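Local coordinates for 3-methyladenine dna-glycosylase (PDB 2JHN), which belongs to the HhH-GPD superfamily of base excision DNA repair proteins and combines a helical domain of that family with a TATA-box-binding-protein-like sheet domain, at residues Ile143-Asp149 / Tyr159-Thr163; Val20-Thr26 / Glu137-Ala141; Ala45-Met49 / Asp149-Trp153; Trp35-Leu41 / Lys75-Leu80. The protein carries 1 engineered substitution. One frame throughout, in Å; residues are numbered along the deposited sequence.

Contact 4 is the buried one: helix 69-80 packs its side chains on the five-stranded sheet within the TATA-box-binding-protein-like region. Contacts 2 and 3 instead join that region to the HhH-GPD part and are only partly buried, as is contact 1, which lies within the HhH-GPD part. Helix 133-147 serves both contact 1, at its end, and contact 2, further back. Chemistry follows place: contact 4 depends on aromatic and aliphatic packing, contact 3 on alanines packed against valine and tryptophan between crossing strands, contact 1 on a backbone hydrogen bond and apolar packing around a proline, and contact 2 on water bridges beside sodium. Asp-149 belongs to both contacts 1 and 3.

Contact 1 (Ile143-Asp149 / Tyr159-Thr163); sequences IVGRFGD and YGFPT. With MBO (mercuribenzoic acid), chain C.
Asp-149 O is approached twice from the facing segment: Gly-160 N donates a hydrogen bond to it at 3.0 Å, and the CA-H of Tyr-159 makes a weaker approach to the same oxygen. The N-H...O angle is 160°, although the donor is tilted 33° from the carbonyl plane. Gly-148 CA lies 3.3 Å from Gly-160 O in another CA-H...O contact; having no side chain, Gly-148 lets that carbonyl come against its backbone. Gly-148 is also where the chain leaves helix 133-147 for the beta hairpin of strands 150-153 and 156-159, which leads through 160-163 into helix 164-177; the contact closes the base of this connection. Pro-162 CG touches Ile-143 CG2 at 3.6 Å and Phe-147 CB at 4.0 Å, its compact, stiff ring suited to the groove beside the last helical turn. Branched Val-144 serves two neighbours: CG1, anti to the backbone N (chi1 167°), reaches Tyr-159 CB (3.8 Å), and CG2, beside the N, meets Phe-161 CD1 obliquely. A water donates to Phe-147 O at 2.8 Å and accepts from Thr-163 N at 3.2 Å, tying the helix end to Thr-163, whose OG1 accepts a hydrogen bond from Ala-166 N, capping helix 164-177. On the far side of helix 133-147, mercuribenzoic acid sets its mercury over one face of the Arg-146 guanidinium, offset toward its rim, in a pocket shared with Lys-142 and Cys-178.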
loop_
_atom_site.group_PDB
_atom_site.type_symbol
_atom_site.label_atom_id
_atom_site.label_comp_id
_atom_site.label_asym_id
_atom_site.label_seq_id
_atom_site.Cartn_x
_atom_site.Cartn_y
_atom_site.Cartn_z
ATOM N N ILE A 143 -15.614 -0.236 6.769
ATOM C CA ILE A 143 -15.850 -1.518 6.111
ATOM C C ILE A 143 -15.163 -2.689 6.835
ATOM O O ILE A 143 -15.701 -3.805 6.912
ATOM C CB ILE A 143 -15.440 -1.405 4.628
ATOM C CG1 ILE A 143 -16.375 -0.421 3.906
ATOM C CG2 ILE A 143 -15.456 -2.762 3.952
ATOM C CD1 ILE A 143 -17.755 -0.950 3.725
ATOM N N VAL A 144 -13.952 -2.446 7.346
ATOM C CA VAL A 144 -13.214 -3.450 8.102
ATOM C C VAL A 144 -13.967 -3.757 9.403
ATOM O O VAL A 144 -14.068 -4.907 9.812
ATOM C CB VAL A 144 -11.779 -2.933 8.411
ATOM C CG1 VAL A 144 -11.047 -3.796 9.471
ATOM C CG2 VAL A 144 -11.013 -2.885 7.111
ATOM N N GLY A 145 -14.475 -2.711 10.034
ATOM C CA GLY A 145 -15.130 -2.858 11.343
ATOM C C GLY A 145 -16.344 -3.766 11.202
ATOM O O GLY A 145 -16.564 -4.686 12.014
ATOM N N ARG A 146 -17.112 -3.555 10.146
ATOM C CA ARG A 146 -18.375 -4.287 10.010
ATOM C C ARG A 146 -18.262 -5.629 9.282
ATOM O O ARG A 146 -18.991 -6.589 9.593
ATOM C CB ARG A 146 -19.422 -3.401 9.352
ATOM C CG ARG A 146 -20.806 -4.083 9.248
ATOM C CD ARG A 146 -21.877 -3.046 9.009
ATOM N NE ARG A 146 -22.029 -2.199 10.183
ATOM C CZ ARG A 146 -22.631 -1.013 10.189
ATOM N NH1 ARG A 146 -23.179 -0.519 9.075
ATOM N NH2 ARG A 146 -22.702 -0.328 11.330
ATOM N N PHE A 147 -17.375 -5.688 8.287
ATOM C CA PHE A 147 -17.332 -6.824 7.374
ATOM C C PHE A 147 -16.000 -7.583 7.390
ATOM O O PHE A 147 -15.877 -8.673 6.818
ATOM C CB PHE A 147 -17.724 -6.369 5.954
ATOM C CG PHE A 147 -19.104 -5.729 5.867
ATOM C CD1 PHE A 147 -20.264 -6.477 6.140
ATOM C CD2 PHE A 147 -19.245 -4.382 5.521
ATOM C CE1 PHE A 147 -21.549 -5.875 6.054
ATOM C CE2 PHE A 147 -20.502 -3.778 5.442
ATOM C CZ PHE A 147 -21.660 -4.532 5.718
ATOM N N GLY A 148 -14.990 -7.017 8.048
ATOM C CA GLY A 148 -13.689 -7.662 8.110
ATOM C C GLY A 148 -13.592 -8.751 9.152
ATOM O O GLY A 148 -14.425 -8.845 10.058
ATOM N N ASP A 149 -12.569 -9.587 9.025
ATOM C CA ASP A 149 -12.273 -10.588 10.038
ATOM C C ASP A 149 -11.762 -9.930 11.314
ATOM O O ASP A 149 -11.157 -8.863 11.275
ATOM C CB ASP A 149 -11.241 -11.588 9.523
ATOM C CG ASP A 149 -11.852 -12.627 8.609
ATOM O OD1 ASP A 149 -12.782 -13.356 9.052
ATOM O OD2 ASP A 149 -11.396 -12.722 7.448
ATOM N N TYR A 159 -7.406 -7.034 13.173
ATOM C CA TYR A 159 -8.446 -6.795 12.169
ATOM C C TYR A 159 -7.916 -7.137 10.771
ATOM O O TYR A 159 -6.739 -6.896 10.477
ATOM C CB TYR A 159 -8.920 -5.335 12.246
ATOM C CG TYR A 159 -9.326 -4.899 13.658
ATOM C CD1 TYR A 159 -10.660 -4.954 14.083
ATOM C CD2 TYR A 159 -8.366 -4.450 14.562
ATOM C CE1 TYR A 159 -11.023 -4.557 15.409
ATOM C CE2 TYR A 159 -8.707 -4.054 15.861
ATOM C CZ TYR A 159 -10.031 -4.103 16.274
ATOM O OH TYR A 159 -10.311 -3.695 17.583
ATOM N N GLY A 160 -8.782 -7.718 9.932
ATOM C CA GLY A 160 -8.436 -8.030 8.528
ATOM C C GLY A 160 -9.325 -7.299 7.526
ATOM O O GLY A 160 -10.445 -6.894 7.851
ATOM N N PHE A 161 -8.840 -7.110 6.291
ATOM C CA PHE A 161 -9.688 -6.557 5.256
ATOM C C PHE A 161 -10.743 -7.614 4.845
ATOM O O PHE A 161 -10.423 -8.786 4.769
ATOM C CB PHE A 161 -8.880 -6.116 4.014
ATOM C CG PHE A 161 -9.654 -5.193 3.113
ATOM C CD1 PHE A 161 -9.775 -3.836 3.426
ATOM C CD2 PHE A 161 -10.325 -5.691 1.979
ATOM C CE1 PHE A 161 -10.522 -2.996 2.620
ATOM C CE2 PHE A 161 -11.085 -4.844 1.172
ATOM C CZ PHE A 161 -11.178 -3.503 1.482
ATOM N N PRO A 162 -11.994 -7.196 4.602
ATOM C CA PRO A 162 -13.066 -8.138 4.171
ATOM C C PRO A 162 -12.649 -9.051 3.011
ATOM O O PRO A 162 -12.016 -8.572 2.055
ATOM C CB PRO A 162 -14.191 -7.199 3.747
ATOM C CG PRO A 162 -14.001 -5.993 4.640
ATOM C CD PRO A 162 -12.495 -5.823 4.733
ATOM N N THR A 163 -12.987 -10.346 3.119
ATOM C CA THR A 163 -12.771 -11.325 2.052
ATOM C C THR A 163 -13.736 -10.995 0.916
ATOM O O THR A 163 -14.694 -10.258 1.124
ATOM C CB THR A 163 -13.059 -12.780 2.520
ATOM O OG1 THR A 163 -14.414 -12.860 2.980
ATOM C CG2 THR A 163 -12.084 -13.222 3.639
HETATM HG HG MBO C . -19.718 0.357 8.519
HETATM C CE1 MBO C . -19.361 0.979 10.679
HETATM C CE2 MBO C . -20.057 2.067 11.189
HETATM C CE3 MBO C . -19.831 2.431 12.508
HETATM C CE4 MBO C . -18.916 1.724 13.284
HETATM C CE5 MBO C . -18.230 0.629 12.761
HETATM C CE6 MBO C . -18.454 0.250 11.443
HETATM C CZ MBO C . -18.674 2.137 14.702
HETATM O OZ1 MBO C . -17.963 1.423 15.426
HETATM O OZ2 MBO C . -19.175 3.200 15.115
HETATM O O HOH W 1 -14.221 -10.769 6.040
#

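Contact 2 (Val20-Thr26 / Glu137-Ala141); sequences VLPELPT and EKLAA. With NA (sodium ion), chain F.
A sodium site in the loop 20-26 rests against helix 133-147, with Thr-26 packed on Glu-137 and Ala-141. The ion is bound by Leu-21 O at 2.5 Å, Leu-24 O at 2.2 Å, Thr-26 OG1 and a water, and Asp-28 O completes the set. Thr-26 divides its branches between ion and helix: OG1 sits between the backbone N and carbonyl carbon (chi1 53°), facing the sodium, and the methyl CG2 lies 3.5 Å from Glu-137 O. Glu-137 supplies no ligand to the ion but anchors the loop through solvent. One water donates to Glu-137 OE2 at 2.8 Å and accepts from Val-20 N; another donates to the same OE2 and accepts from Leu-21 N, so the carboxylate oxygen takes up two loop N-H groups indirectly. OE1 faces Lys-124 in a long, weak ion pair. Apolar packing adds to this. Leu-21 CD1 touches Lys-138 CG at 3.8 Å, at about a right angle to that extended chain, and Leu-24 CD2 presses on Ala-141 CB at 3.5 Å, a tight approach that suits the small alanine. Ala-141 CA makes a CA-H...O contact to Pro-25 O at 3.4 Å, and a water donating to both Pro-25 O and Ala-141 O spans the same gap. Main-chain carbonyls of a curled loop, joined by a hydroxyl and water, form an all-oxygen shell of the kind typical of monovalent-cation sites.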
loop_
_atom_site.group_PDB
_atom_site.type_symbol
_atom_site.label_atom_id
_atom_site.label_comp_id
_atom_site.label_asym_id
_atom_site.label_seq_id
_atom_site.Cartn_x
_atom_site.Cartn_y
_atom_site.Cartn_z
ATOM N N VAL A 20 -1.350 6.389 7.508
ATOM C CA VAL A 20 -1.946 7.710 7.628
ATOM C C VAL A 20 -2.786 7.853 8.910
ATOM O O VAL A 20 -2.786 8.907 9.550
ATOM C CB VAL A 20 -2.657 8.061 6.288
ATOM C CG1 VAL A 20 -4.101 8.513 6.472
ATOM C CG2 VAL A 20 -1.795 9.039 5.481
ATOM N N LEU A 21 -3.453 6.774 9.300
ATOM C CA LEU A 21 -4.260 6.745 10.521
ATOM C C LEU A 21 -3.923 5.486 11.318
ATOM O O LEU A 21 -4.699 4.524 11.326
ATOM C CB LEU A 21 -5.754 6.769 10.174
ATOM C CG LEU A 21 -6.343 8.090 9.693
ATOM C CD1 LEU A 21 -7.667 7.813 9.002
ATOM C CD2 LEU A 21 -6.527 9.055 10.862
ATOM N N PRO A 22 -2.758 5.494 11.996
ATOM C CA PRO A 22 -2.188 4.289 12.600
ATOM C C PRO A 22 -3.085 3.632 13.665
ATOM O O PRO A 22 -3.131 2.407 13.748
ATOM C CB PRO A 22 -0.854 4.781 13.190
ATOM C CG PRO A 22 -1.012 6.234 13.359
ATOM C CD PRO A 22 -1.914 6.682 12.242
ATOM N N GLU A 23 -3.805 4.438 14.443
ATOM C CA GLU A 23 -4.624 3.936 15.553
ATOM C C GLU A 23 -5.887 3.187 15.090
ATOM O O GLU A 23 -6.342 2.223 15.719
ATOM C CB GLU A 23 -4.974 5.086 16.520
ATOM C CG GLU A 23 -5.714 6.304 15.900
ATOM C CD GLU A 23 -4.878 7.134 14.904
ATOM O OE1 GLU A 23 -3.641 7.226 15.056
ATOM O OE2 GLU A 23 -5.468 7.705 13.968
ATOM N N LEU A 24 -6.446 3.647 13.987
ATOM C CA LEU A 24 -7.677 3.117 13.464
ATOM C C LEU A 24 -7.414 1.846 12.650
ATOM O O LEU A 24 -6.470 1.823 11.869
ATOM C CB LEU A 24 -8.286 4.191 12.588
ATOM C CG LEU A 24 -9.769 4.121 12.249
ATOM C CD1 LEU A 24 -10.617 4.363 13.502
ATOM C CD2 LEU A 24 -10.022 5.180 11.198
ATOM N N PRO A 25 -8.210 0.773 12.857
ATOM C CA PRO A 25 -8.004 -0.468 12.079
ATOM C C PRO A 25 -8.397 -0.317 10.619
ATOM O O PRO A 25 -9.587 -0.332 10.280
ATOM C CB PRO A 25 -8.897 -1.498 12.798
ATOM C CG PRO A 25 -9.201 -0.842 14.180
ATOM C CD PRO A 25 -9.286 0.604 13.858
ATOM N N THR A 26 -7.394 -0.148 9.753
ATOM C CA THR A 26 -7.663 0.191 8.362
ATOM C C THR A 26 -7.312 -0.865 7.254
ATOM O O THR A 26 -7.315 -0.500 6.095
ATOM C CB THR A 26 -6.944 1.528 7.990
ATOM O OG1 THR A 26 -5.558 1.421 8.332
ATOM C CG2 THR A 26 -7.550 2.764 8.710
ATOM N N GLU A 137 -9.259 6.210 3.913
ATOM C CA GLU A 137 -8.857 5.326 5.003
ATOM C C GLU A 137 -9.928 5.190 6.107
ATOM O O GLU A 137 -10.101 4.118 6.692
ATOM C CB GLU A 137 -7.518 5.787 5.571
ATOM C CG GLU A 137 -6.353 5.612 4.573
ATOM C CD GLU A 137 -5.904 4.160 4.444
ATOM O OE1 GLU A 137 -6.505 3.415 3.629
ATOM O OE2 GLU A 137 -4.945 3.767 5.160
ATOM N N LYS A 138 -10.640 6.283 6.391
ATOM C CA LYS A 138 -11.769 6.211 7.330
ATOM C C LYS A 138 -12.879 5.326 6.782
ATOM O O LYS A 138 -13.492 4.569 7.535
ATOM C CB LYS A 138 -12.310 7.612 7.657
ATOM C CG LYS A 138 -11.365 8.405 8.521
ATOM C CD LYS A 138 -11.947 9.761 8.875
ATOM C CE LYS A 138 -10.895 10.585 9.589
ATOM N NZ LYS A 138 -11.524 11.718 10.327
ATOM N N LEU A 139 -13.127 5.411 5.473
ATOM C CA LEU A 139 -14.098 4.536 4.817
ATOM C C LEU A 139 -13.655 3.075 4.916
ATOM O O LEU A 139 -14.466 2.202 5.243
ATOM C CB LEU A 139 -14.335 4.951 3.368
ATOM C CG LEU A 139 -15.307 6.122 3.207
ATOM C CD1 LEU A 139 -15.250 6.731 1.818
ATOM C CD2 LEU A 139 -16.739 5.668 3.530
ATOM N N ALA A 140 -12.357 2.816 4.673
ATOM C CA ALA A 140 -11.801 1.469 4.836
ATOM C C ALA A 140 -12.043 0.931 6.252
ATOM O O ALA A 140 -12.434 -0.231 6.416
ATOM C CB ALA A 140 -10.289 1.451 4.524
ATOM N N ALA A 141 -11.777 1.772 7.254
ATOM C CA ALA A 141 -11.988 1.391 8.654
ATOM C C ALA A 141 -13.459 1.030 8.959
ATOM O O ALA A 141 -13.712 0.091 9.702
ATOM C CB ALA A 141 -11.456 2.456 9.593
HETATM NA NA NA F . -4.488 2.021 10.864
HETATM O O HOH W 2 -2.238 4.350 5.450
HETATM O O HOH W 3 -3.916 4.390 7.945
HETATM O O HOH W 4 -11.842 -0.666 11.726
HETATM O O HOH W 5 -2.877 2.403 9.569
#

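Contact 3 (Ala45-Met49 / Asp149-Trp153); sequences AVAVM and DEVEW
Val-151 CG1 and Trp-153 CG both stand anti to the backbone N (chi1 175° and -179°), which turns the valine CG1 to Ala-47, leaving CG2 for Ala-45, and lays the indole alongside strand 44-54 toward Met-49. Val-151 straddles two alanines: its CG2 meets Ala-45 CB at 3.7 Å and lies 3.5 Å from Ala-45 O, while CG1 rests on Ala-47 CB at 3.9 Å. Small methyls suit these positions because the strands are close, their axes passing 6.9 Å apart. Ala-47 CB also lies 3.9 Å from Trp-153 CB and 4.1 Å from Trp-153 CE3, oblique to the ring. Farther out, Met-49 SD comes to the ring edge near its plane, 4.5 Å from Trp-153 CZ3, a loose contact for which a long flexible chain is fitting. At the other end Asp-149 turns its CB to Ala-45 CB, so the row begins with an aliphatic touch. The contact is a packing of strand faces: the strands cross at -59°, and Ala-45, Ala-47 and Met-49 point toward strand 150-153 while Val-46 and Val-48 point the other way, onto Ile-39 of the neighbouring strand 34-41. Phe-158 of strand 156-159 packs beside Ala-47 and Trp-153, and Glu-61 of strand 57-62 touches Trp-153; the hairpin thus crosses over strand 44-54 and is also joined to strand 34-41 by the Tyr-159 to Ala-38 backbone bond.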
loop_
_atom_site.group_PDB
_atom_site.type_symbol
_atom_site.label_atom_id
_atom_site.label_comp_id
_atom_site.label_asym_id
_atom_site.label_seq_id
_atom_site.Cartn_x
_atom_site.Cartn_y
_atom_site.Cartn_z
ATOM N N ALA A 45 -8.407 -16.835 9.289
ATOM C CA ALA A 45 -7.725 -15.613 9.724
ATOM C C ALA A 45 -6.824 -15.883 10.918
ATOM O O ALA A 45 -7.243 -16.478 11.913
ATOM C CB ALA A 45 -8.724 -14.535 10.061
ATOM N N VAL A 46 -5.578 -15.440 10.794
ATOM C CA VAL A 46 -4.586 -15.522 11.856
ATOM C C VAL A 46 -4.135 -14.127 12.297
ATOM O O VAL A 46 -4.212 -13.151 11.521
ATOM C CB VAL A 46 -3.360 -16.411 11.462
ATOM C CG1 VAL A 46 -3.802 -17.853 11.242
ATOM C CG2 VAL A 46 -2.639 -15.874 10.220
ATOM N N ALA A 47 -3.687 -14.043 13.545
ATOM C CA ALA A 47 -3.131 -12.819 14.110
ATOM C C ALA A 47 -1.636 -12.762 13.770
ATOM O O ALA A 47 -0.912 -13.761 13.912
ATOM C CB ALA A 47 -3.337 -12.790 15.627
ATOM N N VAL A 48 -1.185 -11.611 13.274
ATOM C CA VAL A 48 0.245 -11.371 13.046
ATOM C C VAL A 48 0.580 -9.994 13.610
ATOM O O VAL A 48 -0.186 -9.052 13.430
ATOM C CB VAL A 48 0.649 -11.435 11.549
ATOM C CG1 VAL A 48 2.160 -11.180 11.384
ATOM C CG2 VAL A 48 0.321 -12.807 10.948
ATOM N N MET A 49 1.717 -9.886 14.312
ATOM C CA MET A 49 2.231 -8.586 14.721
ATOM C C MET A 49 3.738 -8.564 14.493
ATOM O O MET A 49 4.387 -9.611 14.444
ATOM C CB MET A 49 1.887 -8.275 16.186
ATOM C CG MET A 49 2.722 -9.029 17.171
ATOM S SD MET A 49 2.066 -8.914 18.839
ATOM C CE MET A 49 2.534 -7.279 19.283
ATOM N N ASP A 149 -12.569 -9.587 9.025
ATOM C CA ASP A 149 -12.273 -10.588 10.038
ATOM C C ASP A 149 -11.762 -9.930 11.314
ATOM O O ASP A 149 -11.157 -8.863 11.275
ATOM C CB ASP A 149 -11.241 -11.588 9.523
ATOM C CG ASP A 149 -11.852 -12.627 8.609
ATOM O OD1 ASP A 149 -12.782 -13.356 9.052
ATOM O OD2 ASP A 149 -11.396 -12.722 7.448
ATOM N N GLU A 150 -12.017 -10.586 12.443
ATOM C CA GLU A 150 -11.527 -10.151 13.745
ATOM C C GLU A 150 -10.952 -11.372 14.453
ATOM O O GLU A 150 -11.602 -12.429 14.511
ATOM C CB GLU A 150 -12.667 -9.529 14.554
ATOM C CG GLU A 150 -12.246 -8.470 15.572
ATOM C CD GLU A 150 -13.438 -7.816 16.284
ATOM O OE1 GLU A 150 -14.534 -7.717 15.668
ATOM O OE2 GLU A 150 -13.274 -7.394 17.458
ATOM N N VAL A 151 -9.719 -11.243 14.937
ATOM C CA VAL A 151 -9.060 -12.297 15.689
ATOM C C VAL A 151 -8.654 -11.718 17.038
ATOM O O VAL A 151 -8.033 -10.654 17.118
ATOM C CB VAL A 151 -7.811 -12.886 14.945
ATOM C CG1 VAL A 151 -7.075 -13.885 15.815
ATOM C CG2 VAL A 151 -8.206 -13.556 13.642
ATOM N N GLU A 152 -9.038 -12.411 18.104
ATOM C CA GLU A 152 -8.557 -12.083 19.431
ATOM C C GLU A 152 -7.469 -13.094 19.787
ATOM O O GLU A 152 -7.673 -14.314 19.683
ATOM C CB GLU A 152 -9.710 -12.095 20.447
ATOM C CG GLU A 152 -9.528 -11.105 21.587
ATOM C CD GLU A 152 -10.851 -10.563 22.124
ATOM O OE1 GLU A 152 -11.904 -11.226 21.943
ATOM O OE2 GLU A 152 -10.839 -9.465 22.728
ATOM N N TRP A 153 -6.299 -12.573 20.151
ATOM C CA TRP A 153 -5.126 -13.387 20.482
ATOM C C TRP A 153 -4.252 -12.581 21.427
ATOM O O TRP A 153 -4.132 -11.354 21.279
ATOM C CB TRP A 153 -4.342 -13.792 19.232
ATOM C CG TRP A 153 -3.139 -14.644 19.540
ATOM C CD1 TRP A 153 -3.140 -15.947 19.976
ATOM C CD2 TRP A 153 -1.760 -14.244 19.469
ATOM N NE1 TRP A 153 -1.846 -16.381 20.164
ATOM C CE2 TRP A 153 -0.981 -15.360 19.856
ATOM C CE3 TRP A 153 -1.108 -13.056 19.095
ATOM C CZ2 TRP A 153 0.420 -15.322 19.894
ATOM C CZ3 TRP A 153 0.283 -13.018 19.132
ATOM C CH2 TRP A 153 1.033 -14.144 19.528
#

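Contact 4 (Trp35-Leu41 / Lys75-Leu80); sequences WRRAIVL and KLVEYL
Trp-35 meets Leu-76, Tyr-79 and Leu-80 with the NE1 edge and the six-membered ring of its indole. Its CB points from strand 34-41 toward helix 69-80, and CG stands anti to the backbone N (chi1 170°), which carries the indole toward the helix. NE1 lies 3.9 Å from Tyr-79 CE2 but gives its hydrogen bond to Asp-28 OD1. CE2 comes next, with Leu-80 CD2 over one face of the ring at 4.4 Å. Beyond it, CZ2 touches Tyr-79 CE2 at 3.7 Å, and at the far end CH2 reaches Leu-76 CD2 at 3.6 Å. The six-membered ring of Trp-35 and the Tyr-79 ring lie oblique, their planes at 44°. Tyr-79 OH also bonds Asp-28 OD1, so one carboxylate oxygen satisfies both buried aromatic donors and helps fix how the rings sit. A large indole fits because strand and helix are widely spaced, their axes 12.6 Å apart at the closest. Toward the surface Lys-75 fills the same gap: its CD meets Ile-39 CD1 tip to tip at 4.2 Å, CE packs on Leu-41 CD1, and the chain ends at the strand with NZ 3.3 Å from Val-40 O. Helix 69-80 thus lies on one face of the antiparallel sheet of the TATA-box-binding-protein-like domain, with Leu-76 also on Val-48 of strand 44-54, while Trp-12 and Met-16 of helix 12-17 pack against Trp-35.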
loop_
_atom_site.group_PDB
_atom_site.type_symbol
_atom_site.label_atom_id
_atom_site.label_comp_id
_atom_site.label_asym_id
_atom_site.label_seq_id
_atom_site.Cartn_x
_atom_site.Cartn_y
_atom_site.Cartn_z
ATOM N N TRP A 35 3.186 -2.979 14.863
ATOM C CA TRP A 35 2.224 -3.133 13.774
ATOM C C TRP A 35 1.464 -4.451 13.921
ATOM O O TRP A 35 2.068 -5.483 14.259
ATOM C CB TRP A 35 2.988 -3.135 12.441
ATOM C CG TRP A 35 2.177 -3.514 11.217
ATOM C CD1 TRP A 35 1.497 -2.673 10.388
ATOM C CD2 TRP A 35 1.992 -4.834 10.689
ATOM N NE1 TRP A 35 0.882 -3.386 9.390
ATOM C CE2 TRP A 35 1.167 -4.713 9.544
ATOM C CE3 TRP A 35 2.410 -6.112 11.096
ATOM C CZ2 TRP A 35 0.784 -5.807 8.772
ATOM C CZ3 TRP A 35 2.013 -7.225 10.321
ATOM C CH2 TRP A 35 1.213 -7.060 9.168
ATOM N N ARG A 36 0.160 -4.442 13.634
ATOM C CA ARG A 36 -0.577 -5.696 13.595
ATOM C C ARG A 36 -1.794 -5.695 12.693
ATOM O O ARG A 36 -2.396 -4.644 12.426
ATOM C CB ARG A 36 -1.011 -6.156 15.013
ATOM C CG ARG A 36 -2.140 -5.373 15.607
ATOM C CD ARG A 36 -2.312 -5.752 17.114
ATOM N NE ARG A 36 -3.609 -5.281 17.573
ATOM C CZ ARG A 36 -3.829 -4.104 18.150
ATOM N NH1 ARG A 36 -2.833 -3.261 18.399
ATOM N NH2 ARG A 36 -5.064 -3.773 18.498
ATOM N N ARG A 37 -2.140 -6.893 12.234
ATOM C CA ARG A 37 -3.392 -7.147 11.514
ATOM C C ARG A 37 -3.694 -8.626 11.482
ATOM O O ARG A 37 -2.844 -9.455 11.817
ATOM C CB ARG A 37 -3.372 -6.572 10.086
ATOM C CG ARG A 37 -2.468 -7.251 9.106
ATOM C CD ARG A 37 -2.549 -6.494 7.752
ATOM N NE ARG A 37 -3.629 -6.981 6.885
ATOM C CZ ARG A 37 -4.071 -6.343 5.794
ATOM N NH1 ARG A 37 -3.558 -5.164 5.427
ATOM N NH2 ARG A 37 -5.041 -6.875 5.075
ATOM N N ALA A 38 -4.923 -8.948 11.082
ATOM C CA ALA A 38 -5.309 -10.324 10.847
ATOM C C ALA A 38 -5.062 -10.550 9.358
ATOM O O ALA A 38 -5.348 -9.667 8.520
ATOM C CB ALA A 38 -6.775 -10.538 11.186
ATOM N N ILE A 39 -4.481 -11.696 9.030
ATOM C CA ILE A 39 -4.357 -12.081 7.634
ATOM C C ILE A 39 -5.083 -13.420 7.420
ATOM O O ILE A 39 -5.174 -14.243 8.341
ATOM C CB ILE A 39 -2.882 -12.098 7.133
ATOM C CG1 ILE A 39 -2.060 -13.144 7.882
ATOM C CG2 ILE A 39 -2.241 -10.693 7.265
ATOM C CD1 ILE A 39 -0.655 -13.400 7.322
ATOM N N VAL A 40 -5.628 -13.614 6.224
ATOM C CA VAL A 40 -6.274 -14.884 5.897
ATOM C C VAL A 40 -5.208 -15.820 5.352
ATOM O O VAL A 40 -4.494 -15.494 4.393
ATOM C CB VAL A 40 -7.488 -14.722 4.938
ATOM C CG1 VAL A 40 -8.138 -16.074 4.659
ATOM C CG2 VAL A 40 -8.523 -13.810 5.568
ATOM N N LEU A 41 -5.066 -16.967 6.011
ATOM C CA LEU A 41 -4.021 -17.913 5.678
ATOM C C LEU A 41 -4.658 -19.294 5.617
ATOM O O LEU A 41 -5.187 -19.798 6.626
ATOM C CB LEU A 41 -2.913 -17.852 6.729
ATOM C CG LEU A 41 -1.488 -18.207 6.323
ATOM C CD1 LEU A 41 -0.934 -17.222 5.297
ATOM C CD2 LEU A 41 -0.614 -18.233 7.566
ATOM N N LYS A 75 5.321 -12.858 2.947
ATOM C CA LYS A 75 4.234 -11.862 2.869
ATOM C C LYS A 75 4.652 -10.574 3.571
ATOM O O LYS A 75 4.426 -9.487 3.044
ATOM C CB LYS A 75 2.951 -12.380 3.503
ATOM C CG LYS A 75 2.170 -13.467 2.704
ATOM C CD LYS A 75 0.871 -13.840 3.487
ATOM C CE LYS A 75 -0.316 -14.223 2.562
ATOM N NZ LYS A 75 -1.645 -14.273 3.308
ATOM N N LEU A 76 5.266 -10.689 4.753
ATOM C CA LEU A 76 5.637 -9.479 5.512
ATOM C C LEU A 76 6.813 -8.714 4.898
ATOM O O LEU A 76 6.837 -7.479 4.938
ATOM C CB LEU A 76 5.946 -9.801 6.971
ATOM C CG LEU A 76 4.759 -10.388 7.752
ATOM C CD1 LEU A 76 5.249 -10.833 9.137
ATOM C CD2 LEU A 76 3.623 -9.387 7.860
ATOM N N VAL A 77 7.791 -9.445 4.373
ATOM C CA VAL A 77 8.939 -8.824 3.705
ATOM C C VAL A 77 8.451 -7.969 2.518
ATOM O O VAL A 77 8.874 -6.826 2.340
ATOM C CB VAL A 77 9.948 -9.879 3.224
ATOM C CG1 VAL A 77 10.979 -9.262 2.239
ATOM C CG2 VAL A 77 10.671 -10.519 4.444
ATOM N N GLU A 78 7.566 -8.541 1.722
ATOM C CA GLU A 78 7.023 -7.866 0.540
ATOM C C GLU A 78 6.108 -6.675 0.951
ATOM O O GLU A 78 6.167 -5.571 0.366
ATOM C CB GLU A 78 6.249 -8.882 -0.294
ATOM C CG GLU A 78 5.684 -8.264 -1.584
ATOM C CD GLU A 78 4.767 -9.202 -2.324
ATOM O OE1 GLU A 78 3.982 -9.934 -1.666
ATOM O OE2 GLU A 78 4.808 -9.176 -3.575
ATOM N N TYR A 79 5.248 -6.894 1.941
ATOM C CA TYR A 79 4.281 -5.862 2.340
ATOM C C TYR A 79 4.928 -4.638 3.029
ATOM O O TYR A 79 4.577 -3.475 2.758
ATOM C CB TYR A 79 3.227 -6.472 3.265
ATOM C CG TYR A 79 2.215 -5.470 3.785
ATOM C CD1 TYR A 79 1.163 -5.042 2.966
ATOM C CD2 TYR A 79 2.282 -4.977 5.109
ATOM C CE1 TYR A 79 0.208 -4.130 3.413
ATOM C CE2 TYR A 79 1.321 -4.058 5.572
ATOM C CZ TYR A 79 0.277 -3.655 4.711
ATOM O OH TYR A 79 -0.700 -2.747 5.102
ATOM N N LEU A 80 5.836 -4.918 3.949
ATOM C CA LEU A 80 6.511 -3.858 4.725
ATOM C C LEU A 80 7.701 -3.271 3.965
ATOM O O LEU A 80 8.204 -2.216 4.343
ATOM C CB LEU A 80 6.971 -4.406 6.097
ATOM C CG LEU A 80 5.856 -4.962 7.022
ATOM C CD1 LEU A 80 6.462 -5.783 8.181
ATOM C CD2 LEU A 80 4.990 -3.846 7.557
#